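Local coordinates for protein malate oxidoreductase (Thermotoga maritima, PDB 1VL6) that probably catalyses the NAD-dependent oxidative decarboxylation of malate to pyruvate and carbon dioxide, at residues Trp69-Val74 with Asp110-Cys115; Val195-Ile200 with Lys217-Val222. All blocks are in the same frame, centred on the assembly; numbering follows the deposited sequence.

Each contact pairs the first and second strands of a beta-alpha-beta unit, and the two lie on opposite sides of the chain's centre, with centres about 34 Å apart. Contact 1 belongs to the N-terminal family region and contact 2 to the NAD-binding region. Both are mainly buried and carry five backbone hydrogen bonds between parallel strands. Their surroundings differ: the face of contact 1 with Asp-110 and Phe-112 meets a second subunit, and its Asn-70 end a third. Contact 2 meets no other chain; its valine-rich strands sit between helices of their own domain, and the first of them runs into a glycine turn.

Contact 1: residues Trp69-Val74 with Asp110-Cys115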
# COMPACT_ATOMS: atom_id res chain seq x y z
N TRP A 69 4.44 7.02 -16.80
CA TRP A 69 3.97 8.39 -16.62
C TRP A 69 4.32 8.96 -15.25
O TRP A 69 4.26 10.18 -15.04
CB TRP A 69 2.45 8.47 -16.84
CG TRP A 69 1.69 7.80 -15.78
CD1 TRP A 69 1.40 6.47 -15.71
CD2 TRP A 69 1.14 8.39 -14.59
NE1 TRP A 69 0.72 6.20 -14.55
CE2 TRP A 69 0.53 7.37 -13.85
CE3 TRP A 69 1.11 9.69 -14.07
CZ2 TRP A 69 -0.08 7.59 -12.62
CZ3 TRP A 69 0.50 9.92 -12.87
CH2 TRP A 69 -0.09 8.87 -12.16
N ASN A 70 4.68 8.08 -14.33
CA ASN A 70 4.90 8.47 -12.96
C ASN A 70 6.08 7.76 -12.32
O ASN A 70 6.13 7.70 -11.10
CB ASN A 70 3.60 8.20 -12.20
CG ASN A 70 3.60 8.77 -10.81
OD1 ASN A 70 3.85 9.96 -10.60
ND2 ASN A 70 3.35 7.91 -9.84
N THR A 71 7.03 7.24 -13.09
CA THR A 71 8.23 6.63 -12.49
C THR A 71 9.48 7.42 -12.78
O THR A 71 9.63 8.01 -13.82
CB THR A 71 8.45 5.16 -12.90
OG1 THR A 71 8.71 5.06 -14.30
CG2 THR A 71 7.19 4.35 -12.69
N VAL A 72 10.38 7.44 -11.83
CA VAL A 72 11.56 8.27 -11.91
C VAL A 72 12.75 7.42 -11.40
O VAL A 72 12.63 6.70 -10.41
CB VAL A 72 11.32 9.58 -11.11
CG1 VAL A 72 12.65 10.26 -10.64
CG2 VAL A 72 10.45 10.52 -11.94
N ALA A 73 13.87 7.45 -12.14
CA ALA A 73 15.06 6.77 -11.68
C ALA A 73 15.88 7.75 -10.86
O ALA A 73 16.07 8.87 -11.27
CB ALA A 73 15.85 6.30 -12.86
N VAL A 74 16.31 7.33 -9.68
CA VAL A 74 17.19 8.14 -8.86
C VAL A 74 18.57 7.54 -9.08
O VAL A 74 18.88 6.46 -8.59
CB VAL A 74 16.81 8.12 -7.38
CG1 VAL A 74 17.77 8.97 -6.55
CG2 VAL A 74 15.38 8.58 -7.19
N ASP A 110 6.56 7.49 -8.16
CA ASP A 110 7.13 6.20 -7.92
C ASP A 110 8.60 6.26 -8.33
O ASP A 110 8.94 6.16 -9.51
CB ASP A 110 6.37 5.16 -8.73
CG ASP A 110 4.99 4.89 -8.20
OD1 ASP A 110 4.71 5.07 -6.99
OD2 ASP A 110 4.11 4.45 -8.92
N ALA A 111 9.48 6.45 -7.38
CA ALA A 111 10.88 6.60 -7.70
C ALA A 111 11.66 5.33 -7.33
O ALA A 111 11.38 4.71 -6.33
CB ALA A 111 11.41 7.81 -6.96
N PHE A 112 12.62 4.95 -8.17
CA PHE A 112 13.44 3.73 -7.99
C PHE A 112 14.92 4.14 -7.92
O PHE A 112 15.37 4.97 -8.70
CB PHE A 112 13.18 2.71 -9.14
CG PHE A 112 11.73 2.30 -9.26
CD1 PHE A 112 10.82 3.12 -9.93
CD2 PHE A 112 11.27 1.14 -8.65
CE1 PHE A 112 9.47 2.78 -10.00
CE2 PHE A 112 9.92 0.79 -8.72
CZ PHE A 112 9.02 1.61 -9.40
N PRO A 113 15.66 3.63 -6.94
CA PRO A 113 17.08 3.89 -6.88
C PRO A 113 17.85 3.07 -7.87
O PRO A 113 17.68 1.86 -7.91
CB PRO A 113 17.48 3.45 -5.48
CG PRO A 113 16.23 3.13 -4.79
CD PRO A 113 15.19 2.87 -5.77
N ILE A 114 18.69 3.76 -8.64
CA ILE A 114 19.59 3.16 -9.54
C ILE A 114 21.00 3.63 -9.25
O ILE A 114 21.43 4.70 -9.71
CB ILE A 114 19.14 3.46 -10.94
CG1 ILE A 114 17.96 2.55 -11.25
CG2 ILE A 114 20.26 3.14 -11.95
CD1 ILE A 114 17.15 3.05 -12.36
N CYS A 115 21.69 2.83 -8.46
CA CYS A 115 23.00 3.09 -7.97
C CYS A 115 23.98 2.23 -8.75
O CYS A 115 23.97 0.98 -8.68
CB CYS A 115 23.05 2.73 -6.49
SG CYS A 115 22.28 3.92 -5.34
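Thr-71 to Val-74 and Asp-110 to Ile-114 pair as neighbouring parallel strands of a beta-alpha-beta unit whose connection is helix 89-107. The backbone ladder starts at Asp-110 N to Asn-70 O (3.0 Å) and ends at Ile-114 N to Val-74 O (2.7 Å). Val-74 N meets Phe-112 O almost straight, with 175° at the hydrogen.

On the face bearing Thr-71, Ala-73, Asp-110 and Phe-112, the methyl CG2 of Thr-71 comes to the edge of the phenyl ring, 3.9 Å from CE1 of Phe-112. Phe-112 is modelled in two conformers; in this one CG stands beside its own backbone N (chi1 -58°), carrying the ring back along the strand to the threonine. Further on, Ala-73 CB meets the end of Ile-114 at CD1 (3.5 Å). Across the sheet, Val-74 CG2 touches Ala-111 CB at 4.1 Å, beneath Met-96 and Phe-103 of the connecting helix.

The amide of Asn-70 and the carboxylate of Asp-110 cross with planes 61° apart and do not bond. Asn-70 ND2 instead binds Asp-108 O and Glu-33 of a third subunit, while Asp-110 OD1 forms a salt bridge with Lys-104 of its own chain and a hydrogen bond with Thr-28 of a second subunit, where Phe-112 also stacks on its counterpart. Neighbouring parallel strands joined through a helix make this a classic beta-alpha-beta crossover.

Contact 2: residues Val195-Ile200 with Lys217-Val222; sequences VVVNGI and KNVVAV
Val-196 and Val-222 form part of the close-packed end of a parallel strand pair, where strand 194-198 runs beside strand 218-223. With CG1 opposite its backbone N (chi1 171°), Val-196 extends that methyl forward to Val-222 CG2, 3.7 Å away. Val-222 is also touched at its branch point by the Asn-198 amide, whose OD1 lies 3.4 Å from Val-222 CB; this is a van der Waals contact, and ND2 of the amide has a weak hydrogen bond to Ser-271. Leu-257 and Ala-260 of helix 257-261 close over this face.

Behind the sheet, Ile-200 folds back from the turn and sets CD1 against Ala-221 CB (3.7 Å). Val-197 CG2 and Val-219 CG1 meet more distantly, at 4.1 Å, with Leu-211 and Leu-212 of helix 202-214 covering these valines.

Five hydrogen bonds stitch the backbones together. The last, Gly-199 N to Val-222 O at 2.8 Å and 172°, carries the pairing one residue beyond the strand. Gly-199 then turns with a positive phi of 100°, a backbone shape that suits glycine, and Ile-200 N is held by Asp-223 OD2.

The opposite end is looser. Asn-218 still accepts Val-195 N through its carbonyl (3.0 Å), but its side chain stays clear of strand 194-198 and makes a weak hydrogen bond to Glu-251, while Lys-217 extends into solvent.

A valine-rich first strand, a glycine turn leading into a helix, and an acidic residue at the end of the second strand are consistent with the dinucleotide-binding beta-alpha-beta unit of a Rossmann fold, with Gly-199 the likely first glycine of a GxGxxG-type pattern.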
# COMPACT_ATOMS: atom_id res chain seq x y z
N VAL A 195 27.45 40.15 -4.33
CA VAL A 195 27.14 38.87 -3.79
C VAL A 195 28.33 37.95 -3.91
O VAL A 195 28.80 37.71 -5.01
CB VAL A 195 26.03 38.22 -4.58
CG1 VAL A 195 25.65 36.85 -3.93
CG2 VAL A 195 24.83 39.16 -4.69
N VAL A 196 28.81 37.42 -2.78
CA VAL A 196 29.95 36.54 -2.77
C VAL A 196 29.44 35.12 -2.73
O VAL A 196 28.74 34.77 -1.80
CB VAL A 196 30.84 36.77 -1.56
CG1 VAL A 196 31.90 35.68 -1.49
CG2 VAL A 196 31.54 38.08 -1.67
N VAL A 197 29.80 34.30 -3.72
CA VAL A 197 29.50 32.88 -3.68
C VAL A 197 30.78 32.09 -3.42
O VAL A 197 31.71 32.16 -4.22
CB VAL A 197 28.91 32.42 -4.99
CG1 VAL A 197 28.57 30.89 -4.93
CG2 VAL A 197 27.70 33.23 -5.33
N ASN A 198 30.81 31.31 -2.34
CA ASN A 198 31.99 30.54 -2.01
C ASN A 198 31.75 29.05 -2.14
O ASN A 198 30.85 28.51 -1.49
CB ASN A 198 32.42 30.82 -0.58
CG ASN A 198 33.78 30.16 -0.24
OD1 ASN A 198 34.80 30.65 -0.65
ND2 ASN A 198 33.76 29.07 0.55
N GLY A 199 32.60 28.39 -2.92
CA GLY A 199 32.53 26.93 -3.17
C GLY A 199 31.85 26.69 -4.50
O GLY A 199 30.63 26.58 -4.57
N ILE A 200 32.65 26.61 -5.55
CA ILE A 200 32.11 26.54 -6.92
C ILE A 200 32.14 25.10 -7.40
O ILE A 200 32.88 24.74 -8.31
CB ILE A 200 32.90 27.45 -7.87
CG1 ILE A 200 33.10 28.85 -7.24
CG2 ILE A 200 32.18 27.58 -9.21
CD1 ILE A 200 31.86 29.65 -7.24
N LYS A 217 24.71 41.84 -10.89
CA LYS A 217 25.78 42.23 -11.76
C LYS A 217 27.10 42.01 -11.09
O LYS A 217 28.02 41.53 -11.72
CB LYS A 217 25.57 43.65 -12.33
CG LYS A 217 24.27 43.71 -13.24
CD LYS A 217 24.36 44.56 -14.50
CE LYS A 217 23.14 44.32 -15.44
NZ LYS A 217 22.85 42.85 -15.82
N ASN A 218 27.21 42.28 -9.81
CA ASN A 218 28.44 42.03 -9.11
C ASN A 218 28.46 40.71 -8.31
O ASN A 218 28.34 40.68 -7.10
CB ASN A 218 28.76 43.21 -8.21
CG ASN A 218 30.17 43.17 -7.74
OD1 ASN A 218 30.93 42.25 -8.10
ND2 ASN A 218 30.56 44.17 -6.95
N VAL A 219 28.64 39.61 -9.02
CA VAL A 219 28.81 38.32 -8.38
C VAL A 219 30.29 38.04 -8.28
O VAL A 219 31.01 38.18 -9.26
CB VAL A 219 28.18 37.19 -9.17
CG1 VAL A 219 28.39 35.86 -8.45
CG2 VAL A 219 26.69 37.44 -9.40
N VAL A 220 30.74 37.67 -7.09
CA VAL A 220 32.14 37.35 -6.87
C VAL A 220 32.24 35.91 -6.42
O VAL A 220 31.73 35.56 -5.36
CB VAL A 220 32.73 38.29 -5.82
CG1 VAL A 220 34.20 37.98 -5.59
CG2 VAL A 220 32.58 39.75 -6.28
N ALA A 221 32.86 35.09 -7.25
CA ALA A 221 33.03 33.67 -7.02
C ALA A 221 34.34 33.39 -6.29
O ALA A 221 35.40 33.98 -6.60
CB ALA A 221 33.06 32.96 -8.34
N VAL A 222 34.30 32.46 -5.34
CA VAL A 222 35.48 32.14 -4.53
C VAL A 222 35.52 30.64 -4.31
O VAL A 222 34.49 30.01 -4.10
CB VAL A 222 35.42 32.88 -3.18
CG1 VAL A 222 36.78 32.97 -2.55
CG2 VAL A 222 34.83 34.27 -3.35